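Local coordinates for protein 2-methyl-aconitate isomerase (Shewanella oneidensis, PDB 5K87) that catalyses the cis-trans isomerization of 2-methyl-aconitate by base-catalysed proton abstraction and bond rotation, a step of propionate breakdown through the 2-methylcitrate cycle, at residues I12-T17 with Q32-A37; D90-Q95 with Q143-K148; I150-P155 with V179-M184; I229-L234 with I284-P289. The protein carries 1 engineered substitution. One frame throughout, in Å; residues are numbered along the deposited sequence.

Contact 1 of 4, residues I12-T17 with Q32-A37; sequences IKVAAT and QDLPEA
V14 and P35 form the dry half of this contact, and A15 and D33 the wet half; together they illustrate how a loop can lie against a strand without one direct hydrogen bond between the two segments. V14 holds CG1 anti to its backbone N (chi1 -178°), which spreads its two methyls over different parts of the loop. CG1 rests 3.7 Å from the backbone O of D33 and also reaches the CD2 methyl of L34, while CG2 lies 4.1 Å from CD of P35, the two side chains crossing at about a right angle. Farther along, the proline ring receives I12 as well, whose CD1 comes within 4.2 Å of CG of P35. L34 starts out from the backbone away from the strand, yet the end of its side chain returns to close this apolar patch.

On the other half, water does the joining. One water donates to the O of A15 at 2.8 Å and to OD2 of D33 at 2.7 Å. A second accepts from the N of A15 at 2.9 Å and donates to the O of D33. Both backbone polar atoms of A15 are thereby satisfied at a distance, with its CB standing near the D33 carboxylate. The other carboxylate oxygen of D33, OD1, makes a salt bridge with R30.

The strand that carries I12-T17 runs between strand 24-30 and strand 393-396, pairing antiparallel with both. Beyond the loop, L48 of helix 43-53 packs on L34 and P35, and F29 touches both V14 and L34.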
loop_
_atom_site.group_PDB
_atom_site.type_symbol
_atom_site.label_atom_id
_atom_site.label_comp_id
_atom_site.label_asym_id
_atom_site.label_seq_id
_atom_site.Cartn_x
_atom_site.Cartn_y
_atom_site.Cartn_z
ATOM N N ILE A 12 -2.230 -21.794 6.889
ATOM C CA ILE A 12 -3.621 -21.878 7.318
ATOM C C ILE A 12 -4.455 -20.838 6.575
ATOM O O ILE A 12 -3.925 -19.846 6.063
ATOM C CB ILE A 12 -3.772 -21.711 8.844
ATOM C CG1 ILE A 12 -3.338 -20.316 9.293
ATOM C CG2 ILE A 12 -2.978 -22.782 9.571
ATOM C CD1 ILE A 12 -3.967 -19.868 10.598
ATOM N N LYS A 13 -5.756 -21.095 6.502
ATOM C CA LYS A 13 -6.713 -20.196 5.875
ATOM C C LYS A 13 -7.677 -19.685 6.935
ATOM O O LYS A 13 -8.170 -20.463 7.760
ATOM C CB LYS A 13 -7.505 -20.918 4.782
ATOM C CG LYS A 13 -6.657 -21.480 3.658
ATOM C CD LYS A 13 -7.527 -22.142 2.588
ATOM C CE LYS A 13 -6.676 -22.788 1.505
ATOM N N VAL A 14 -7.922 -18.379 6.929
ATOM C CA VAL A 14 -8.854 -17.758 7.861
ATOM C C VAL A 14 -9.846 -16.929 7.055
ATOM O O VAL A 14 -9.450 -16.088 6.256
ATOM C CB VAL A 14 -8.116 -16.861 8.877
ATOM C CG1 VAL A 14 -9.109 -16.254 9.877
ATOM C CG2 VAL A 14 -7.023 -17.645 9.602
ATOM N N ALA A 15 -11.134 -17.183 7.245
ATOM C CA ALA A 15 -12.153 -16.402 6.553
ATOM C C ALA A 15 -12.032 -14.924 6.924
ATOM O O ALA A 15 -11.924 -14.588 8.110
ATOM C CB ALA A 15 -13.543 -16.920 6.890
ATOM N N ALA A 16 -12.041 -14.055 5.917
ATOM C CA ALA A 16 -11.857 -12.633 6.138
ATOM C C ALA A 16 -12.412 -11.828 4.984
ATOM O O ALA A 16 -12.609 -12.342 3.870
ATOM C CB ALA A 16 -10.376 -12.319 6.341
ATOM N N THR A 17 -12.647 -10.546 5.251
ATOM C CA THR A 17 -13.094 -9.626 4.220
ATOM C C THR A 17 -12.213 -8.386 4.273
ATOM O O THR A 17 -12.019 -7.799 5.345
ATOM C CB THR A 17 -14.551 -9.218 4.446
ATOM O OG1 THR A 17 -15.366 -10.392 4.531
ATOM C CG2 THR A 17 -15.042 -8.369 3.299
ATOM N N GLN A 32 -15.789 -15.764 15.423
ATOM C CA GLN A 32 -15.912 -17.218 15.314
ATOM C C GLN A 32 -15.105 -17.840 14.169
ATOM O O GLN A 32 -14.899 -19.056 14.142
ATOM C CB GLN A 32 -17.380 -17.641 15.216
ATOM C CG GLN A 32 -18.019 -17.317 13.884
ATOM C CD GLN A 32 -19.528 -17.424 13.916
ATOM O OE1 GLN A 32 -20.089 -18.488 13.666
ATOM N NE2 GLN A 32 -20.194 -16.313 14.216
ATOM N N ASP A 33 -14.658 -17.021 13.224
ATOM C CA ASP A 33 -13.845 -17.513 12.114
ATOM C C ASP A 33 -12.362 -17.604 12.468
ATOM O O ASP A 33 -11.582 -18.216 11.741
ATOM C CB ASP A 33 -14.032 -16.625 10.886
ATOM C CG ASP A 33 -15.423 -16.736 10.290
ATOM O OD1 ASP A 33 -16.044 -17.815 10.425
ATOM O OD2 ASP A 33 -15.895 -15.757 9.674
ATOM N N LEU A 34 -11.967 -16.991 13.576
ATOM C CA LEU A 34 -10.564 -17.006 13.975
ATOM C C LEU A 34 -10.176 -18.360 14.542
ATOM O O LEU A 34 -11.023 -19.061 15.099
ATOM C CB LEU A 34 -10.311 -15.935 15.034
ATOM C CG LEU A 34 -10.514 -14.485 14.592
ATOM C CD1 LEU A 34 -10.384 -13.541 15.779
ATOM C CD2 LEU A 34 -9.521 -14.128 13.487
ATOM N N PRO A 35 -8.894 -18.729 14.407
ATOM C CA PRO A 35 -8.414 -19.923 15.110
ATOM C C PRO A 35 -8.724 -19.820 16.603
ATOM O O PRO A 35 -8.727 -18.718 17.153
ATOM C CB PRO A 35 -6.899 -19.880 14.877
ATOM C CG PRO A 35 -6.729 -19.098 13.616
ATOM C CD PRO A 35 -7.831 -18.073 13.625
ATOM N N GLU A 36 -8.984 -20.954 17.244
ATOM C CA GLU A 36 -9.410 -20.982 18.635
ATOM C C GLU A 36 -8.547 -20.111 19.548
ATOM O O GLU A 36 -9.073 -19.319 20.333
ATOM C CB GLU A 36 -9.414 -22.428 19.141
ATOM C CG GLU A 36 -9.990 -22.590 20.538
ATOM C CD GLU A 36 -10.018 -24.039 20.996
ATOM O OE1 GLU A 36 -10.255 -24.278 22.199
ATOM O OE2 GLU A 36 -9.806 -24.938 20.155
ATOM N N ALA A 37 -7.230 -20.238 19.427
ATOM C CA ALA A 37 -6.311 -19.484 20.277
ATOM C C ALA A 37 -6.454 -17.973 20.117
ATOM O O ALA A 37 -6.156 -17.220 21.039
ATOM C CB ALA A 37 -4.875 -19.903 20.008
HETATM O O HOH W 1 -14.334 -13.586 9.044
HETATM O O HOH W 2 -11.969 -19.142 9.167
#

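Contact 2 of 4, residues D90-Q95 with Q143-K148; sequences DYLFGQ and QANIGK
N145 turns its CG anti to its own carbonyl carbon (chi1 -59°), and Q143 bends its chain at chi2 (-55°); these two turns lay one carboxamide along the backbone of F93 and bring the other over the ring of Y91. The N145 amide behaves much as a neighbouring strand would. Its OD1 accepts the N-H of F93 at 2.8 Å, a nearly straight bond lying in the carbonyl plane on a lone pair, and its ND2 donates a more bent bond to the O of F93 at 2.9 Å. OD1 has a second donor, NE2 of Q143, also at 2.8 Å, and lies in the plane of the Q143 amide. That same NE2 sits 3.6 Å above the Y91 ring, toward its rim, with ring and amide planes 72° apart.

Backbone pairing starts the contact: Y91 and Q143 form a parallel bridge, and the N of A144 donates to the O of Y91 at 2.9 Å. The turn after Q143 returns into strand 148-157 through a G1 beta bulge, G147 and K148 both facing Q143, and OE1 of Q143 accepts the N-H of I146 at 3.0 Å. CD2 of L92 meets CB of A144 at 3.7 Å.

A leucine in place of N145 would probably leave the N and O of F93 without these mates and the Q143 amide held at OE1 alone.

The N145 amide also ties F93 to the O of W105, through ND2. Y91 separately bonds, through OH, the O of C109, the inferred proton donor/acceptor; these bonds are consistent with a fixed backbone near C109.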
loop_
_atom_site.group_PDB
_atom_site.type_symbol
_atom_site.label_atom_id
_atom_site.label_comp_id
_atom_site.label_asym_id
_atom_site.label_seq_id
_atom_site.Cartn_x
_atom_site.Cartn_y
_atom_site.Cartn_z
ATOM N N ASP A 90 -20.282 -6.141 18.631
ATOM C CA ASP A 90 -19.084 -5.649 19.309
ATOM C C ASP A 90 -17.949 -5.482 18.302
ATOM O O ASP A 90 -17.700 -6.367 17.467
ATOM C CB ASP A 90 -18.615 -6.621 20.384
ATOM C CG ASP A 90 -19.481 -6.614 21.622
ATOM O OD1 ASP A 90 -20.422 -5.804 21.717
ATOM O OD2 ASP A 90 -19.189 -7.430 22.522
ATOM N N TYR A 91 -17.230 -4.373 18.430
ATOM C CA TYR A 91 -16.217 -3.965 17.462
ATOM C C TYR A 91 -14.880 -3.737 18.168
ATOM O O TYR A 91 -14.774 -2.867 19.037
ATOM C CB TYR A 91 -16.724 -2.687 16.785
ATOM C CG TYR A 91 -15.758 -1.824 15.992
ATOM C CD1 TYR A 91 -14.614 -2.342 15.386
ATOM C CD2 TYR A 91 -16.014 -0.466 15.839
ATOM C CE1 TYR A 91 -13.760 -1.524 14.653
ATOM C CE2 TYR A 91 -15.170 0.353 15.103
ATOM C CZ TYR A 91 -14.044 -0.185 14.523
ATOM O OH TYR A 91 -13.191 0.616 13.798
ATOM N N LEU A 92 -13.875 -4.530 17.790
ATOM C CA LEU A 92 -12.495 -4.295 18.206
ATOM C C LEU A 92 -11.656 -3.867 17.016
ATOM O O LEU A 92 -11.681 -4.508 15.954
ATOM C CB LEU A 92 -11.870 -5.541 18.826
ATOM C CG LEU A 92 -12.279 -5.875 20.257
ATOM C CD1 LEU A 92 -11.743 -7.250 20.642
ATOM C CD2 LEU A 92 -11.767 -4.811 21.219
ATOM N N PHE A 93 -10.923 -2.775 17.190
ATOM C CA PHE A 93 -10.002 -2.277 16.187
ATOM C C PHE A 93 -8.570 -2.499 16.639
ATOM O O PHE A 93 -8.196 -2.110 17.758
ATOM C CB PHE A 93 -10.227 -0.786 15.962
ATOM C CG PHE A 93 -9.189 -0.156 15.095
ATOM C CD1 PHE A 93 -9.032 -0.566 13.780
ATOM C CD2 PHE A 93 -8.355 0.833 15.585
ATOM C CE1 PHE A 93 -8.063 -0.005 12.961
ATOM C CE2 PHE A 93 -7.384 1.398 14.764
ATOM C CZ PHE A 93 -7.242 0.974 13.455
ATOM N N GLY A 94 -7.763 -3.106 15.778
ATOM C CA GLY A 94 -6.348 -3.303 16.045
ATOM C C GLY A 94 -5.491 -2.527 15.066
ATOM O O GLY A 94 -5.513 -2.791 13.856
ATOM N N GLN A 95 -4.747 -1.553 15.579
ATOM C CA GLN A 95 -3.820 -0.776 14.777
ATOM C C GLN A 95 -2.513 -1.555 14.728
ATOM O O GLN A 95 -1.845 -1.722 15.754
ATOM C CB GLN A 95 -3.580 0.586 15.425
ATOM C CG GLN A 95 -2.650 1.495 14.621
ATOM C CD GLN A 95 -3.310 2.011 13.366
ATOM O OE1 GLN A 95 -4.435 2.488 13.416
ATOM N NE2 GLN A 95 -2.626 1.903 12.230
ATOM N N GLN A 143 -18.363 -0.137 20.634
ATOM C CA GLN A 143 -16.944 0.042 20.383
ATOM C C GLN A 143 -16.223 -0.478 21.617
ATOM O O GLN A 143 -16.212 0.178 22.659
ATOM C CB GLN A 143 -16.627 1.514 20.109
ATOM C CG GLN A 143 -15.532 1.707 19.063
ATOM C CD GLN A 143 -14.273 0.954 19.429
ATOM O OE1 GLN A 143 -13.878 0.917 20.592
ATOM N NE2 GLN A 143 -13.650 0.318 18.443
ATOM N N ALA A 144 -15.655 -1.671 21.505
ATOM C CA ALA A 144 -15.122 -2.368 22.658
ATOM C C ALA A 144 -13.716 -1.942 23.061
ATOM O O ALA A 144 -13.279 -2.263 24.168
ATOM C CB ALA A 144 -15.189 -3.878 22.436
ATOM N N ASN A 145 -13.004 -1.229 22.194
ATOM C CA ASN A 145 -11.715 -0.662 22.596
ATOM C C ASN A 145 -11.891 0.430 23.641
ATOM O O ASN A 145 -11.105 0.521 24.586
ATOM C CB ASN A 145 -10.971 -0.039 21.408
ATOM C CG ASN A 145 -10.683 -1.028 20.291
ATOM O OD1 ASN A 145 -11.510 -1.216 19.389
ATOM N ND2 ASN A 145 -9.501 -1.641 20.320
ATOM N N ILE A 146 -12.893 1.279 23.436
ATOM C CA ILE A 146 -13.058 2.495 24.232
ATOM C C ILE A 146 -14.364 2.532 25.037
ATOM O O ILE A 146 -14.581 3.460 25.826
ATOM C CB ILE A 146 -12.950 3.763 23.352
ATOM C CG1 ILE A 146 -14.117 3.849 22.372
ATOM C CG2 ILE A 146 -11.617 3.783 22.612
ATOM C CD1 ILE A 146 -14.142 5.132 21.549
ATOM N N GLY A 147 -15.220 1.533 24.868
ATOM C CA GLY A 147 -16.449 1.454 25.642
ATOM C C GLY A 147 -17.445 2.551 25.302
ATOM O O GLY A 147 -17.941 3.252 26.197
ATOM N N LYS A 148 -17.747 2.704 24.014
ATOM C CA LYS A 148 -18.653 3.747 23.534
ATOM C C LYS A 148 -19.624 3.188 22.502
ATOM O O LYS A 148 -19.310 2.211 21.815
ATOM C CB LYS A 148 -17.860 4.886 22.885
ATOM C CG LYS A 148 -17.042 5.731 23.845
ATOM C CD LYS A 148 -17.943 6.535 24.769
ATOM C CE LYS A 148 -17.145 7.498 25.636
ATOM N NZ LYS A 148 -18.029 8.191 26.614
#

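Contact 3 of 4, residues I150-P155 with V179-M184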
loop_
_atom_site.group_PDB
_atom_site.type_symbol
_atom_site.label_atom_id
_atom_site.label_comp_id
_atom_site.label_asym_id
_atom_site.label_seq_id
_atom_site.Cartn_x
_atom_site.Cartn_y
_atom_site.Cartn_z
ATOM N N ILE A 150 -21.564 3.572 18.959
ATOM C CA ILE A 150 -21.528 4.251 17.667
ATOM C C ILE A 150 -22.639 3.665 16.809
ATOM O O ILE A 150 -22.873 2.464 16.842
ATOM C CB ILE A 150 -20.178 4.079 16.976
ATOM C CG1 ILE A 150 -19.058 4.618 17.861
ATOM C CG2 ILE A 150 -20.199 4.765 15.634
ATOM C CD1 ILE A 150 -17.704 4.204 17.400
ATOM N N ILE A 151 -23.358 4.512 16.083
ATOM C CA ILE A 151 -24.457 4.066 15.238
ATOM C C ILE A 151 -24.058 4.185 13.771
ATOM O O ILE A 151 -23.476 5.195 13.363
ATOM C CB ILE A 151 -25.703 4.935 15.472
ATOM C CG1 ILE A 151 -26.062 4.998 16.963
ATOM C CG2 ILE A 151 -26.863 4.444 14.636
ATOM C CD1 ILE A 151 -26.427 3.667 17.575
ATOM N N ALA A 152 -24.355 3.158 12.976
ATOM C CA ALA A 152 -24.163 3.250 11.532
ATOM C C ALA A 152 -25.489 3.005 10.831
ATOM O O ALA A 152 -26.115 1.969 11.043
ATOM C CB ALA A 152 -23.132 2.247 11.063
ATOM N N HIS A 153 -25.927 3.961 10.021
ATOM C CA HIS A 153 -27.170 3.827 9.270
ATOM C C HIS A 153 -26.831 3.278 7.898
ATOM O O HIS A 153 -26.436 4.017 7.002
ATOM C CB HIS A 153 -27.893 5.172 9.165
ATOM C CG HIS A 153 -28.211 5.786 10.490
ATOM N ND1 HIS A 153 -29.259 5.360 11.276
ATOM C CD2 HIS A 153 -27.612 6.789 11.170
ATOM C CE1 HIS A 153 -29.298 6.084 12.382
ATOM N NE2 HIS A 153 -28.307 6.954 12.344
ATOM N N VAL A 154 -26.970 1.966 7.749
ATOM C CA VAL A 154 -26.526 1.295 6.535
ATOM C C VAL A 154 -27.699 1.053 5.595
ATOM O O VAL A 154 -28.685 0.443 5.993
ATOM C CB VAL A 154 -25.844 -0.040 6.864
ATOM C CG1 VAL A 154 -25.326 -0.708 5.596
ATOM C CG2 VAL A 154 -24.721 0.172 7.884
ATOM N N PRO A 155 -27.590 1.519 4.348
ATOM C CA PRO A 155 -28.692 1.298 3.405
ATOM C C PRO A 155 -28.785 -0.158 2.966
ATOM O O PRO A 155 -27.762 -0.839 2.788
ATOM C CB PRO A 155 -28.332 2.202 2.228
ATOM C CG PRO A 155 -26.832 2.303 2.279
ATOM C CD PRO A 155 -26.484 2.288 3.747
ATOM N N VAL A 179 -23.154 6.362 4.103
ATOM C CA VAL A 179 -23.427 5.731 5.381
ATOM C C VAL A 179 -23.231 6.769 6.475
ATOM O O VAL A 179 -22.102 7.186 6.767
ATOM C CB VAL A 179 -22.495 4.531 5.629
ATOM C CG1 VAL A 179 -22.800 3.908 6.983
ATOM C CG2 VAL A 179 -22.655 3.510 4.511
ATOM N N GLN A 180 -24.333 7.212 7.069
ATOM C CA GLN A 180 -24.261 8.173 8.153
ATOM C C GLN A 180 -23.877 7.477 9.455
ATOM O O GLN A 180 -24.427 6.424 9.806
ATOM C CB GLN A 180 -25.591 8.922 8.259
ATOM C CG GLN A 180 -25.929 9.644 6.958
ATOM C CD GLN A 180 -27.245 10.383 6.992
ATOM O OE1 GLN A 180 -28.081 10.148 7.864
ATOM N NE2 GLN A 180 -27.439 11.283 6.031
ATOM N N ILE A 181 -22.918 8.079 10.157
ATOM C CA ILE A 181 -22.394 7.539 11.407
ATOM C C ILE A 181 -22.666 8.499 12.555
ATOM O O ILE A 181 -22.637 9.712 12.361
ATOM C CB ILE A 181 -20.869 7.333 11.315
ATOM C CG1 ILE A 181 -20.515 6.537 10.064
ATOM C CG2 ILE A 181 -20.342 6.638 12.563
ATOM C CD1 ILE A 181 -21.102 5.164 10.051
ATOM N N GLU A 182 -22.934 7.965 13.744
ATOM C CA GLU A 182 -23.165 8.810 14.913
ATOM C C GLU A 182 -22.414 8.278 16.118
ATOM O O GLU A 182 -22.695 7.170 16.598
ATOM C CB GLU A 182 -24.648 8.849 15.265
ATOM C CG GLU A 182 -25.533 9.246 14.107
ATOM C CD GLU A 182 -26.992 9.254 14.472
ATOM O OE1 GLU A 182 -27.825 9.434 13.561
ATOM O OE2 GLU A 182 -27.302 9.090 15.671
ATOM N N PHE A 183 -21.494 9.091 16.626
ATOM C CA PHE A 183 -20.691 8.738 17.779
ATOM C C PHE A 183 -21.405 9.292 18.999
ATOM O O PHE A 183 -21.384 10.509 19.245
ATOM C CB PHE A 183 -19.300 9.360 17.652
ATOM C CG PHE A 183 -18.504 8.840 16.475
ATOM C CD1 PHE A 183 -18.777 9.270 15.181
ATOM C CD2 PHE A 183 -17.465 7.942 16.668
ATOM C CE1 PHE A 183 -18.025 8.798 14.101
ATOM C CE2 PHE A 183 -16.718 7.464 15.595
ATOM C CZ PHE A 183 -16.996 7.892 14.314
ATOM N N MET A 184 -22.058 8.416 19.757
ATOM C CA MET A 184 -22.847 8.852 20.907
ATOM C C MET A 184 -21.959 9.174 22.101
ATOM O O MET A 184 -20.983 8.470 22.372
ATOM C CB MET A 184 -23.841 7.764 21.303
ATOM C CG MET A 184 -24.761 7.319 20.182
ATOM S SD MET A 184 -25.705 8.648 19.410
ATOM C CE MET A 184 -26.676 9.232 20.796
HETATM O O HOH W 3 -26.893 6.492 5.909
#
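A pair of antiparallel strands beside the substrate pocket brings I150-P155 against V179-M184, their axes 4.6 Å apart. I151 and E182 are a hydrogen-bonded pair, N to O at 2.8 Å in both directions. Farther on, the N of H153 donates a nearly straight bond to the O of Q180, but the return bond is replaced: a water donates to the O of H153 at 2.7 Å and accepts from the N of Q180.

In the fold of the DAP-epimerase clan, strands wrap around a helix, and here I150, V154 and V179 face helix 113-122. I150 also lies alongside F183, pointing the same way, and its CG2 stands 4.3 Å above the centre of that ring. The side chain of F183 comes within about 7 Å of the bound malonate.

The face that carries I151, H153 and E182 is mixed. NE2 of H153 donates to OE1 of E182 at 2.8 Å, reaching it from above the carboxylate plane, 71° out of it, with ring and carboxylate planes 56° apart. ND1 of H153 is bonded to OG1 of T138, while OE2 of E182 makes a salt bridge with NZ of K379, so both groups are held at two ends. CG2 of I151 lies 3.6 Å above one face of the H153 imidazole, toward its rim. A phenylalanine in place of H153 would probably leave OE1 of E182 and the T138 hydroxyl without their mate. Beyond E182, CG of M184 touches CG1 of I151 at 4.2 Å.

Contact 4 of 4, residues I229-L234 with I284-P289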
loop_
_atom_site.group_PDB
_atom_site.type_symbol
_atom_site.label_atom_id
_atom_site.label_comp_id
_atom_site.label_asym_id
_atom_site.label_seq_id
_atom_site.Cartn_x
_atom_site.Cartn_y
_atom_site.Cartn_z
ATOM N N ILE A 229 -2.812 22.040 18.434
ATOM C CA ILE A 229 -2.000 23.238 18.590
ATOM C C ILE A 229 -2.216 24.137 17.379
ATOM O O ILE A 229 -2.721 23.691 16.353
ATOM C CB ILE A 229 -0.516 22.879 18.776
ATOM C CG1 ILE A 229 -0.052 21.954 17.651
ATOM C CG2 ILE A 229 -0.298 22.208 20.135
ATOM C CD1 ILE A 229 1.274 21.275 17.935
ATOM N N ASN A 230 -1.881 25.413 17.506
ATOM C CA ASN A 230 -2.032 26.339 16.399
ATOM C C ASN A 230 -0.918 26.148 15.377
ATOM O O ASN A 230 0.263 26.107 15.737
ATOM C CB ASN A 230 -2.036 27.785 16.879
ATOM C CG ASN A 230 -3.306 28.150 17.622
ATOM O OD1 ASN A 230 -4.376 27.599 17.362
ATOM N ND2 ASN A 230 -3.191 29.087 18.558
ATOM N N ALA A 231 -1.291 26.045 14.103
ATOM C CA ALA A 231 -0.323 25.875 13.026
ATOM C C ALA A 231 0.800 26.916 13.098
ATOM O O ALA A 231 1.980 26.586 12.938
ATOM C CB ALA A 231 -1.016 25.946 11.678
ATOM N N GLU A 232 0.440 28.173 13.348
ATOM C CA GLU A 232 1.420 29.256 13.307
ATOM C C GLU A 232 2.493 29.124 14.380
ATOM O O GLU A 232 3.617 29.583 14.188
ATOM C CB GLU A 232 0.742 30.628 13.394
ATOM C CG GLU A 232 0.102 30.938 14.733
ATOM C CD GLU A 232 -0.458 32.349 14.792
ATOM O OE1 GLU A 232 -0.324 33.084 13.792
ATOM O OE2 GLU A 232 -1.033 32.722 15.836
ATOM N N ASP A 233 2.159 28.484 15.498
ATOM C CA ASP A 233 3.134 28.262 16.564
ATOM C C ASP A 233 4.221 27.268 16.155
ATOM O O ASP A 233 5.252 27.154 16.818
ATOM C CB ASP A 233 2.443 27.795 17.847
ATOM C CG ASP A 233 1.559 28.868 18.454
ATOM O OD1 ASP A 233 1.692 30.051 18.065
ATOM O OD2 ASP A 233 0.736 28.528 19.327
ATOM N N LEU A 234 3.977 26.551 15.063
ATOM C CA LEU A 234 4.932 25.600 14.513
ATOM C C LEU A 234 5.557 26.114 13.222
ATOM O O LEU A 234 6.369 25.422 12.603
ATOM C CB LEU A 234 4.231 24.271 14.230
ATOM C CG LEU A 234 3.558 23.585 15.414
ATOM C CD1 LEU A 234 2.580 22.529 14.922
ATOM C CD2 LEU A 234 4.607 22.972 16.323
ATOM N N ILE A 284 -1.870 13.960 17.693
ATOM C CA ILE A 284 -1.523 15.375 17.653
ATOM C C ILE A 284 -1.943 15.974 16.312
ATOM O O ILE A 284 -1.817 15.334 15.260
ATOM C CB ILE A 284 -0.016 15.606 17.944
ATOM C CG1 ILE A 284 0.312 17.099 18.034
ATOM C CG2 ILE A 284 0.875 14.860 16.950
ATOM C CD1 ILE A 284 1.645 17.370 18.712
ATOM N N ALA A 285 -2.469 17.192 16.364
ATOM C CA ALA A 285 -3.001 17.877 15.194
ATOM C C ALA A 285 -2.739 19.366 15.294
ATOM O O ALA A 285 -2.543 19.911 16.386
ATOM C CB ALA A 285 -4.491 17.618 15.065
ATOM N N PHE A 286 -2.731 20.032 14.154
ATOM C CA PHE A 286 -2.588 21.479 14.144
ATOM C C PHE A 286 -3.700 22.143 13.345
ATOM O O PHE A 286 -4.214 21.568 12.378
ATOM C CB PHE A 286 -1.174 21.945 13.751
ATOM C CG PHE A 286 -0.684 21.469 12.405
ATOM C CD1 PHE A 286 -0.082 20.225 12.269
ATOM C CD2 PHE A 286 -0.743 22.298 11.295
ATOM C CE1 PHE A 286 0.409 19.805 11.043
ATOM C CE2 PHE A 286 -0.248 21.880 10.071
ATOM C CZ PHE A 286 0.327 20.632 9.948
ATOM N N VAL A 287 -4.085 23.343 13.784
ATOM C CA VAL A 287 -5.282 24.003 13.275
ATOM C C VAL A 287 -4.975 25.420 12.804
ATOM O O VAL A 287 -4.001 26.034 13.245
ATOM C CB VAL A 287 -6.402 24.067 14.355
ATOM C CG1 VAL A 287 -6.692 22.682 14.899
ATOM C CG2 VAL A 287 -6.032 25.023 15.498
ATOM N N ALA A 288 -5.816 25.937 11.917
ATOM C CA ALA A 288 -5.676 27.303 11.441
ATOM C C ALA A 288 -7.006 27.796 10.901
ATOM O O ALA A 288 -7.876 26.993 10.559
ATOM C CB ALA A 288 -4.618 27.378 10.357
ATOM N N PRO A 289 -7.178 29.131 10.825
ATOM C CA PRO A 289 -8.380 29.658 10.166
ATOM C C PRO A 289 -8.403 29.286 8.681
ATOM O O PRO A 289 -7.374 28.887 8.138
ATOM C CB PRO A 289 -8.222 31.180 10.333
ATOM C CG PRO A 289 -7.315 31.348 11.512
ATOM C CD PRO A 289 -6.356 30.204 11.424
HETATM O O HOH W 4 -2.582 28.721 13.039
#
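The backbone O of V287 is gripped by two donors: the N of A231 at 2.8 Å, in a nearly straight bond (172°), and a water at 3.0 Å that in turn accepts the N-H of E232. This doubly held oxygen marks the point where strand 225-230 ends and its chain curls into a 3-10 turn at 231-234. Before the turn the strand pairing is regular, the O of I229 accepting the N-H of V287 at 2.9 Å and the N of I229 donating to the O of A285 at 3.0 Å.

The two strands run parallel, joined by a long connection that includes helix 249-266. That helix covers one face of the pair: F255 and I258 touch L234, while I258 and R259 touch I284. On the same face F286 stands with CG between its backbone N and carbonyl carbon (chi1 58°), which turns the ring toward the 3-10 turn. CB of A231 meets this ring at its edge, near the ring plane, 3.7 Å from CD2 of F286. CD1 of L234 comes from the far end of the turn to 4.0 Å from CB of F286, and the ring of Y236 meets that of F286 with planes about 25° apart.

On the other face N230 crosses V287 obliquely, its OD1 lying 3.6 Å from CG2 of V287, whose side chain is also touched by V310 of strand 308-314.

Contacts 2 and 3 are the close pair, with centres 15 Å apart and direct packing where CG of Q143 meets CD1 of I150 at 3.7 Å. Both border the site that holds malonate: the side chain of F93 in contact 2 comes within about 6 Å of the ligand, and that of F183 in contact 3 within about 7 Å. Contact 4 lies on the opposite side of the chain's centre from contact 2, with the side chain of I284 about 12 Å from the malonate; I284 follows the substrate-binding K283 in sequence. Contact 1 is the outlier, away from the annotated sites, its centre 19 Å from that of contact 2 and 43 Å from that of contact 4.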